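Replicase polyprotein 1a (Avian infectious bronchitis virus, PDB 3LD1) yields the non-structural proteins of coronavirus replication, a papain-like proteinase among them, although the nsp2 fragment described here has no firmly established function. Local coordinates at residues M159-S164 with I212-M217; M145-L150 with A199-A204; F282-N287 with G343-H348. The protein carries 3 engineered substitutions. All blocks are in the same frame, centred on the assembly; numbering follows the deposited sequence.

Contact 1. Residues M159-S164 with I212-M217; sequences MDALGS and ITVVVM
V214 meets A161 and L162 through the two methyl groups at the end of its short side chain, and tracing that side chain outward explains most of the contact. Its CB points at the last turn of the helix and branches there. CG1 lies anti to the backbone N (chi1 169°) and reaches L162, with V214 CG1 4.2 Å from L162 CD2. The other branch, CG2, stands beside the backbone N and does double duty. V214 CG2 comes within 3.9 Å of A161 CB, and the same methyl is 4.0 Å from L162 CD2. Both V214 methyls thus lie against one methyl of the leucine, from the same side, while the two side chains run at about a right angle to each other.

I212, two residues earlier, supplies the second apolar touch. Its CG2 lies 3.7 Å from A161 CB, whereas the longer CG1–CD1 arm leads off elsewhere. The alanine methyl therefore meets a branch methyl from each of two alternate residues, while T213 between them turns its side chain the other way and hydrogen-bonds through OG1 to E225. No hydrogen bond joins the segments, so dispersion and the burial of methyl groups account for the contact, a modest one on the surface of the chain.

The helix stops just beyond it: G163 N bonds to D160 O (2.8 Å), and G163 then leaves helical geometry with positive phi. L162 also packs on F170 of helix 167-170, and V214 on L221 and V223 of strand 220-223. Consequently the C-terminal turn of helix 140-162 rests against the start of the antiparallel pair formed by strands 214-217 and 220-223.

Contact 2. Residues M145-L150 with A199-A204; sequences MAMRRL and AALKMA
M147 and K202 meet through their aliphatic parts, in a contact that is wholly apolar across the two helices. The methionine runs straight out from its helix: SD lies anti to CA (chi2 -176°), and the chain then bends at chi3. This bend carries M147 CE to 4.0 Å from K202 CG, with M147 SD 4.1 Å from the same carbon. The two side chains cross at about a right angle, so the thioether end lies against the root of the lysine. L201 adds a looser touch, its CG 4.3 Å from M147 SD.

Polar interactions lie to the sides. Beyond CG, K202 extends away from the methionine and its NZ hydrogen-bonds to A137 O, which lets one lysine serve both an apolar and a polar neighbour. On the other helix, R148 forms a salt bridge with D116.

M147 also packs on I198 and F205 of helix 194-207, and K202 on Y30 and F34 of helix 30-46. With CA atoms of M147 and K202 8.2 Å apart, this is buried side-chain packing between helices 140-162 and 194-207, with helix 30-46 alongside.

Contact 3. Residues F282-N287 with G343-H348; sequences FEVVGN and GNFALH
V284 touches both F345 and L347, and a single methyl makes the two apolar contacts. V284 CG2 is 4.1 Å from L347 CD1 and 4.2 Å from F345 CD1. The valine's first torsion explains the choice of branch: CG1 is anti to the backbone N (chi1 159°), while CG2 stands beside that nitrogen and turns toward segment 343-348. It reaches the phenylalanine ring at an oblique angle. F345 presents this ring from a side chain that starts anti to its own backbone N (chi1 -161°), and L347 brings up a branch methyl next to it. F345 and L347 are alternate residues along an extended segment, which is why both point at V284; A346 between them packs instead on V293.

Hydrogen bonding is directed elsewhere, and none links the two segments. E283 and V285 pair through their backbones with K267 and A265 of the neighbouring strand. V284 N, between them, instead donates to S342 OG, just before G343. On the other side, N344 and A346 bond through the backbone to V293 and T291, L347 to P340, and H348 NE2 to T291 OG1.

Away from the contact, the rings of F282 and H325 meet with their planes at about 15°.

The CA atoms of V284 and F345 are 8.5 Å apart, a spacing bridged by side chains and not by sheet pairing. Strand 281-285 is an outermost strand of a four-stranded antiparallel sheet, and strand 345-355 belongs to the mixed sheet that follows. Such apolar packing of an edge strand on a second sheet is a plain example of tertiary contact between successive beta-sheets.

How the contacts relate
The three contacts sample an elongated chain, passing from helical packing to beta-sheet packing. Contacts 1 and 2 share helix 140-162, their centres about 21 Å apart, and their segments alternate along the sequence: helix 194-207 is followed by strand 214-217, so two successive elements meet the same helix at different points. Contact 3 follows both in sequence. Its centre lies about 15 Å from that of contact 1, and the two touch where the side chain of T213 packs on N287. Contact 2 stands apart from contact 3, with about 17 Å between nearest atoms. No ligand or active site is identified near any of them.

Contact 1. Residues M159-S164 with I212-M217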
loop_
_atom_site.group_PDB
_atom_site.type_symbol
_atom_site.label_atom_id
_atom_site.label_comp_id
_atom_site.label_asym_id
_atom_site.label_seq_id
_atom_site.Cartn_x
_atom_site.Cartn_y
_atom_site.Cartn_z
ATOM N N MET A 159 0.929 9.009 -7.020
ATOM C CA MET A 159 1.331 9.786 -8.177
ATOM C C MET A 159 2.727 9.375 -8.671
ATOM O O MET A 159 2.887 9.072 -9.854
ATOM C CB MET A 159 1.263 11.285 -7.903
ATOM C CG MET A 159 1.471 11.633 -6.428
ATOM S SD MET A 159 2.024 13.321 -5.927
ATOM C CE MET A 159 3.791 13.400 -6.411
ATOM N N ASP A 160 3.736 9.330 -7.809
ATOM C CA ASP A 160 5.075 9.051 -8.335
ATOM C C ASP A 160 5.078 7.772 -9.156
ATOM O O ASP A 160 5.358 7.824 -10.349
ATOM C CB ASP A 160 6.201 9.127 -7.278
ATOM C CG ASP A 160 6.544 10.616 -6.861
ATOM O OD1 ASP A 160 5.919 11.586 -7.435
ATOM O OD2 ASP A 160 7.436 10.814 -5.960
ATOM N N ALA A 161 4.712 6.656 -8.539
ATOM C CA ALA A 161 4.459 5.401 -9.239
ATOM C C ALA A 161 3.683 5.535 -10.576
ATOM O O ALA A 161 4.053 4.906 -11.571
ATOM C CB ALA A 161 3.756 4.409 -8.319
ATOM N N LEU A 162 2.627 6.342 -10.612
ATOM C CA LEU A 162 1.824 6.512 -11.829
ATOM C C LEU A 162 2.522 7.354 -12.901
ATOM O O LEU A 162 1.983 7.539 -14.013
ATOM C CB LEU A 162 0.535 7.230 -11.468
ATOM C CG LEU A 162 -0.554 6.614 -10.584
ATOM C CD1 LEU A 162 -1.657 7.637 -10.403
ATOM C CD2 LEU A 162 -1.120 5.335 -11.198
ATOM N N GLY A 163 3.690 7.906 -12.542
ATOM C CA GLY A 163 4.455 8.832 -13.378
ATOM C C GLY A 163 3.675 10.036 -13.884
ATOM O O GLY A 163 2.445 10.155 -13.686
ATOM N N SER A 164 4.418 10.916 -14.553
ATOM C CA SER A 164 3.872 12.129 -15.191
ATOM C C SER A 164 2.804 11.822 -16.232
ATOM O O SER A 164 1.643 12.235 -16.103
ATOM C CB SER A 164 5.004 12.925 -15.807
ATOM O OG SER A 164 6.185 12.138 -15.771
ATOM N N ILE A 212 5.297 1.529 -3.259
ATOM C CA ILE A 212 3.971 1.447 -3.887
ATOM C C ILE A 212 4.205 0.984 -5.319
ATOM O O ILE A 212 4.950 1.652 -6.043
ATOM C CB ILE A 212 3.179 2.819 -3.741
ATOM C CG1 ILE A 212 2.168 2.762 -2.593
ATOM C CG2 ILE A 212 2.452 3.264 -5.019
ATOM C CD1 ILE A 212 2.762 2.814 -1.241
ATOM N N THR A 213 3.617 -0.167 -5.689
ATOM C CA THR A 213 3.761 -0.779 -7.026
ATOM C C THR A 213 2.450 -0.779 -7.721
ATOM O O THR A 213 1.531 -1.507 -7.294
ATOM C CB THR A 213 4.098 -2.293 -6.953
ATOM O OG1 THR A 213 4.897 -2.517 -5.821
ATOM C CG2 THR A 213 4.865 -2.787 -8.211
ATOM N N VAL A 214 2.366 -0.023 -8.804
ATOM C CA VAL A 214 1.213 -0.055 -9.698
ATOM C C VAL A 214 1.340 -1.134 -10.807
ATOM O O VAL A 214 2.387 -1.267 -11.446
ATOM C CB VAL A 214 1.048 1.336 -10.290
ATOM C CG1 VAL A 214 0.070 1.350 -11.423
ATOM C CG2 VAL A 214 0.550 2.306 -9.173
ATOM N N VAL A 215 0.300 -1.924 -11.018
ATOM C CA VAL A 215 0.322 -2.912 -12.111
ATOM C C VAL A 215 -0.970 -2.831 -12.881
ATOM O O VAL A 215 -1.874 -2.092 -12.441
ATOM C CB VAL A 215 0.455 -4.388 -11.617
ATOM C CG1 VAL A 215 1.808 -4.609 -10.905
ATOM C CG2 VAL A 215 -0.755 -4.753 -10.769
ATOM N N VAL A 216 -1.103 -3.595 -13.985
ATOM C CA VAL A 216 -2.427 -3.697 -14.593
ATOM C C VAL A 216 -2.975 -5.080 -14.516
ATOM O O VAL A 216 -2.320 -6.019 -14.945
ATOM C CB VAL A 216 -2.425 -3.289 -16.013
ATOM C CG1 VAL A 216 -3.814 -3.532 -16.597
ATOM C CG2 VAL A 216 -2.023 -1.823 -16.134
ATOM N N MET A 217 -4.166 -5.197 -13.969
ATOM C CA MET A 217 -4.852 -6.419 -13.923
ATOM C C MET A 217 -6.320 -6.265 -14.352
ATOM O O MET A 217 -7.081 -5.389 -13.847
ATOM C CB MET A 217 -4.842 -6.919 -12.502
ATOM C CG MET A 217 -3.452 -7.091 -11.883
ATOM S SD MET A 217 -3.429 -7.627 -10.105
ATOM C CE MET A 217 -3.678 -9.427 -10.143
#

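Contact 2. Residues M145-L150 with A199-A204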
loop_
_atom_site.group_PDB
_atom_site.type_symbol
_atom_site.label_atom_id
_atom_site.label_comp_id
_atom_site.label_asym_id
_atom_site.label_seq_id
_atom_site.Cartn_x
_atom_site.Cartn_y
_atom_site.Cartn_z
ATOM N N MET A 145 -4.569 10.460 15.237
ATOM C CA MET A 145 -4.119 11.833 14.944
ATOM C C MET A 145 -2.817 11.753 14.203
ATOM O O MET A 145 -2.694 12.311 13.136
ATOM C CB MET A 145 -3.951 12.646 16.276
ATOM C CG MET A 145 -3.364 14.126 16.150
ATOM S SD MET A 145 -1.590 14.035 15.894
ATOM C CE MET A 145 -1.011 13.343 17.409
ATOM N N ALA A 146 -1.830 11.034 14.759
ATOM C CA ALA A 146 -0.472 10.921 14.097
ATOM C C ALA A 146 -0.476 10.322 12.701
ATOM O O ALA A 146 0.327 10.745 11.837
ATOM C CB ALA A 146 0.563 10.113 15.023
ATOM N N MET A 147 -1.300 9.292 12.504
ATOM C CA MET A 147 -1.404 8.673 11.201
ATOM C C MET A 147 -1.869 9.639 10.128
ATOM O O MET A 147 -1.622 9.411 8.943
ATOM C CB MET A 147 -2.301 7.439 11.211
ATOM C CG MET A 147 -1.708 6.215 11.904
ATOM S SD MET A 147 -2.805 4.771 11.762
ATOM C CE MET A 147 -3.769 4.789 13.229
ATOM N N ARG A 148 -2.521 10.727 10.534
ATOM C CA ARG A 148 -3.000 11.639 9.549
ATOM C C ARG A 148 -1.872 12.016 8.614
ATOM O O ARG A 148 -2.145 12.365 7.509
ATOM C CB ARG A 148 -3.728 12.867 10.183
ATOM C CG ARG A 148 -5.030 12.422 10.864
ATOM C CD ARG A 148 -5.688 13.524 11.672
ATOM N NE ARG A 148 -6.879 13.971 10.977
ATOM C CZ ARG A 148 -8.059 13.418 11.150
ATOM N NH1 ARG A 148 -8.203 12.449 12.051
ATOM N NH2 ARG A 148 -9.075 13.862 10.462
ATOM N N ARG A 149 -0.613 11.905 9.048
ATOM C CA ARG A 149 0.519 12.468 8.278
ATOM C C ARG A 149 0.865 11.578 7.138
ATOM O O ARG A 149 1.538 12.014 6.191
ATOM C CB ARG A 149 1.811 12.575 9.090
ATOM C CG ARG A 149 1.802 13.410 10.328
ATOM C CD ARG A 149 3.275 13.425 10.923
ATOM N NE ARG A 149 3.651 14.816 11.150
ATOM C CZ ARG A 149 4.682 15.463 10.605
ATOM N NH1 ARG A 149 5.581 14.863 9.829
ATOM N NH2 ARG A 149 4.846 16.740 10.904
ATOM N N LEU A 150 0.499 10.308 7.296
ATOM C CA LEU A 150 0.841 9.255 6.344
ATOM C C LEU A 150 0.042 9.304 5.026
ATOM O O LEU A 150 0.519 8.802 4.005
ATOM C CB LEU A 150 0.679 7.895 6.968
ATOM C CG LEU A 150 1.564 7.626 8.170
ATOM C CD1 LEU A 150 1.252 6.309 8.826
ATOM C CD2 LEU A 150 3.001 7.721 7.837
ATOM N N ALA A 199 -6.912 -0.278 13.845
ATOM C CA ALA A 199 -6.022 -1.400 13.745
ATOM C C ALA A 199 -5.894 -1.880 12.248
ATOM O O ALA A 199 -4.860 -2.400 11.807
ATOM C CB ALA A 199 -6.545 -2.525 14.646
ATOM N N ALA A 200 -6.938 -1.690 11.450
ATOM C CA ALA A 200 -6.818 -2.141 10.073
ATOM C C ALA A 200 -5.892 -1.164 9.317
ATOM O O ALA A 200 -5.091 -1.528 8.449
ATOM C CB ALA A 200 -8.189 -2.169 9.472
ATOM N N LEU A 201 -5.969 0.075 9.727
ATOM C CA LEU A 201 -5.255 1.095 9.064
ATOM C C LEU A 201 -3.788 1.083 9.396
ATOM O O LEU A 201 -2.943 1.389 8.562
ATOM C CB LEU A 201 -5.857 2.409 9.488
ATOM C CG LEU A 201 -5.521 3.596 8.675
ATOM C CD1 LEU A 201 -5.982 3.267 7.249
ATOM C CD2 LEU A 201 -6.343 4.639 9.304
ATOM N N LYS A 202 -3.451 0.738 10.621
ATOM C CA LYS A 202 -2.019 0.489 10.890
ATOM C C LYS A 202 -1.521 -0.635 9.971
ATOM O O LYS A 202 -0.506 -0.495 9.287
ATOM C CB LYS A 202 -1.777 0.077 12.360
ATOM C CG LYS A 202 -2.156 1.106 13.469
ATOM C CD LYS A 202 -2.096 0.401 14.864
ATOM C CE LYS A 202 -2.164 1.456 15.989
ATOM N NZ LYS A 202 -2.666 0.812 17.251
ATOM N N MET A 203 -2.250 -1.746 9.934
ATOM C CA MET A 203 -1.842 -2.880 9.127
ATOM C C MET A 203 -1.631 -2.404 7.689
ATOM O O MET A 203 -0.607 -2.681 7.073
ATOM C CB MET A 203 -2.834 -4.017 9.239
ATOM C CG MET A 203 -2.360 -5.245 8.431
ATOM S SD MET A 203 -2.636 -4.999 6.625
ATOM C CE MET A 203 -3.970 -6.155 6.329
ATOM N N ALA A 204 -2.566 -1.613 7.190
ATOM C CA ALA A 204 -2.489 -1.150 5.830
ATOM C C ALA A 204 -1.353 -0.178 5.631
ATOM O O ALA A 204 -0.700 -0.208 4.561
ATOM C CB ALA A 204 -3.818 -0.532 5.402
#

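Contact 3. Residues F282-N287 with G343-H348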
loop_
_atom_site.group_PDB
_atom_site.type_symbol
_atom_site.label_atom_id
_atom_site.label_comp_id
_atom_site.label_asym_id
_atom_site.label_seq_id
_atom_site.Cartn_x
_atom_site.Cartn_y
_atom_site.Cartn_z
ATOM N N PHE A 282 1.912 0.552 -30.166
ATOM C CA PHE A 282 1.828 0.600 -28.734
ATOM C C PHE A 282 3.198 0.687 -28.092
ATOM O O PHE A 282 4.184 0.148 -28.635
ATOM C CB PHE A 282 1.096 -0.613 -28.226
ATOM C CG PHE A 282 -0.208 -0.954 -28.979
ATOM C CD1 PHE A 282 -1.354 -0.134 -28.876
ATOM C CD2 PHE A 282 -0.282 -2.121 -29.789
ATOM C CE1 PHE A 282 -2.535 -0.496 -29.500
ATOM C CE2 PHE A 282 -1.456 -2.478 -30.439
ATOM C CZ PHE A 282 -2.599 -1.679 -30.267
ATOM N N GLU A 283 3.256 1.442 -26.974
ATOM C CA GLU A 283 4.456 1.551 -26.073
ATOM C C GLU A 283 4.073 1.272 -24.623
ATOM O O GLU A 283 3.388 2.134 -23.996
ATOM C CB GLU A 283 5.046 2.959 -26.088
ATOM C CG GLU A 283 6.188 3.213 -27.050
ATOM C CD GLU A 283 6.480 4.735 -27.214
ATOM O OE1 GLU A 283 6.787 5.192 -28.344
ATOM O OE2 GLU A 283 6.332 5.494 -26.224
ATOM N N VAL A 284 4.522 0.127 -24.089
ATOM C CA VAL A 284 4.265 -0.280 -22.715
ATOM C C VAL A 284 4.644 0.854 -21.778
ATOM O O VAL A 284 5.698 1.475 -21.970
ATOM C CB VAL A 284 5.133 -1.569 -22.307
ATOM C CG1 VAL A 284 5.309 -1.729 -20.809
ATOM C CG2 VAL A 284 4.499 -2.750 -22.770
ATOM N N VAL A 285 3.826 1.103 -20.746
ATOM C CA VAL A 285 4.243 2.002 -19.656
ATOM C C VAL A 285 4.078 1.299 -18.290
ATOM O O VAL A 285 3.086 0.557 -18.088
ATOM C CB VAL A 285 3.520 3.393 -19.732
ATOM C CG1 VAL A 285 4.060 4.281 -20.903
ATOM C CG2 VAL A 285 2.041 3.239 -19.842
ATOM N N GLY A 286 5.076 1.454 -17.400
ATOM C CA GLY A 286 4.964 0.976 -16.071
ATOM C C GLY A 286 5.096 -0.511 -16.109
ATOM O O GLY A 286 5.796 -1.055 -16.969
ATOM N N ASN A 287 4.483 -1.216 -15.176
ATOM C CA ASN A 287 4.807 -2.639 -15.140
ATOM C C ASN A 287 3.861 -3.471 -15.991
ATOM O O ASN A 287 2.606 -3.378 -15.820
ATOM C CB ASN A 287 4.879 -3.179 -13.687
ATOM C CG ASN A 287 5.680 -2.294 -12.783
ATOM O OD1 ASN A 287 5.155 -1.720 -11.821
ATOM N ND2 ASN A 287 6.946 -2.126 -13.111
ATOM N N GLY A 343 7.724 -2.699 -29.218
ATOM C CA GLY A 343 9.137 -3.071 -29.479
ATOM C C GLY A 343 9.124 -4.578 -29.771
ATOM O O GLY A 343 8.499 -5.008 -30.750
ATOM N N ASN A 344 9.736 -5.382 -28.879
ATOM C CA ASN A 344 9.913 -6.836 -28.977
ATOM C C ASN A 344 9.213 -7.487 -27.807
ATOM O O ASN A 344 9.571 -8.549 -27.308
ATOM C CB ASN A 344 11.394 -7.237 -28.955
ATOM C CG ASN A 344 12.128 -7.019 -30.321
ATOM O OD1 ASN A 344 13.296 -6.671 -30.363
ATOM N ND2 ASN A 344 11.456 -7.251 -31.400
ATOM N N PHE A 345 8.211 -6.819 -27.320
ATOM C CA PHE A 345 7.456 -7.346 -26.219
ATOM C C PHE A 345 5.982 -7.627 -26.733
ATOM O O PHE A 345 5.318 -6.757 -27.351
ATOM C CB PHE A 345 7.528 -6.361 -25.065
ATOM C CG PHE A 345 7.187 -6.977 -23.721
ATOM C CD1 PHE A 345 5.985 -6.712 -23.110
ATOM C CD2 PHE A 345 8.080 -7.820 -23.074
ATOM C CE1 PHE A 345 5.672 -7.289 -21.847
ATOM C CE2 PHE A 345 7.775 -8.393 -21.863
ATOM C CZ PHE A 345 6.573 -8.106 -21.248
ATOM N N ALA A 346 5.499 -8.843 -26.530
ATOM C CA ALA A 346 4.162 -9.175 -26.975
ATOM C C ALA A 346 3.325 -9.346 -25.744
ATOM O O ALA A 346 3.754 -9.975 -24.735
ATOM C CB ALA A 346 4.149 -10.440 -27.789
ATOM N N LEU A 347 2.150 -8.768 -25.785
ATOM C CA LEU A 347 1.241 -8.896 -24.649
ATOM C C LEU A 347 0.340 -10.098 -24.825
ATOM O O LEU A 347 0.216 -10.604 -25.924
ATOM C CB LEU A 347 0.370 -7.691 -24.659
ATOM C CG LEU A 347 0.717 -6.442 -23.869
ATOM C CD1 LEU A 347 2.242 -6.083 -23.632
ATOM C CD2 LEU A 347 0.010 -5.369 -24.546
ATOM N N HIS A 348 -0.323 -10.565 -23.775
ATOM C CA HIS A 348 -1.047 -11.812 -23.996
ATOM C C HIS A 348 -2.533 -11.660 -24.472
ATOM O O HIS A 348 -3.330 -12.594 -24.285
ATOM C CB HIS A 348 -0.958 -12.717 -22.774
ATOM C CG HIS A 348 0.432 -12.965 -22.299
ATOM N ND1 HIS A 348 0.731 -13.148 -20.969
ATOM C CD2 HIS A 348 1.598 -13.089 -22.965
ATOM C CE1 HIS A 348 2.025 -13.380 -20.832
ATOM N NE2 HIS A 348 2.578 -13.319 -22.029
#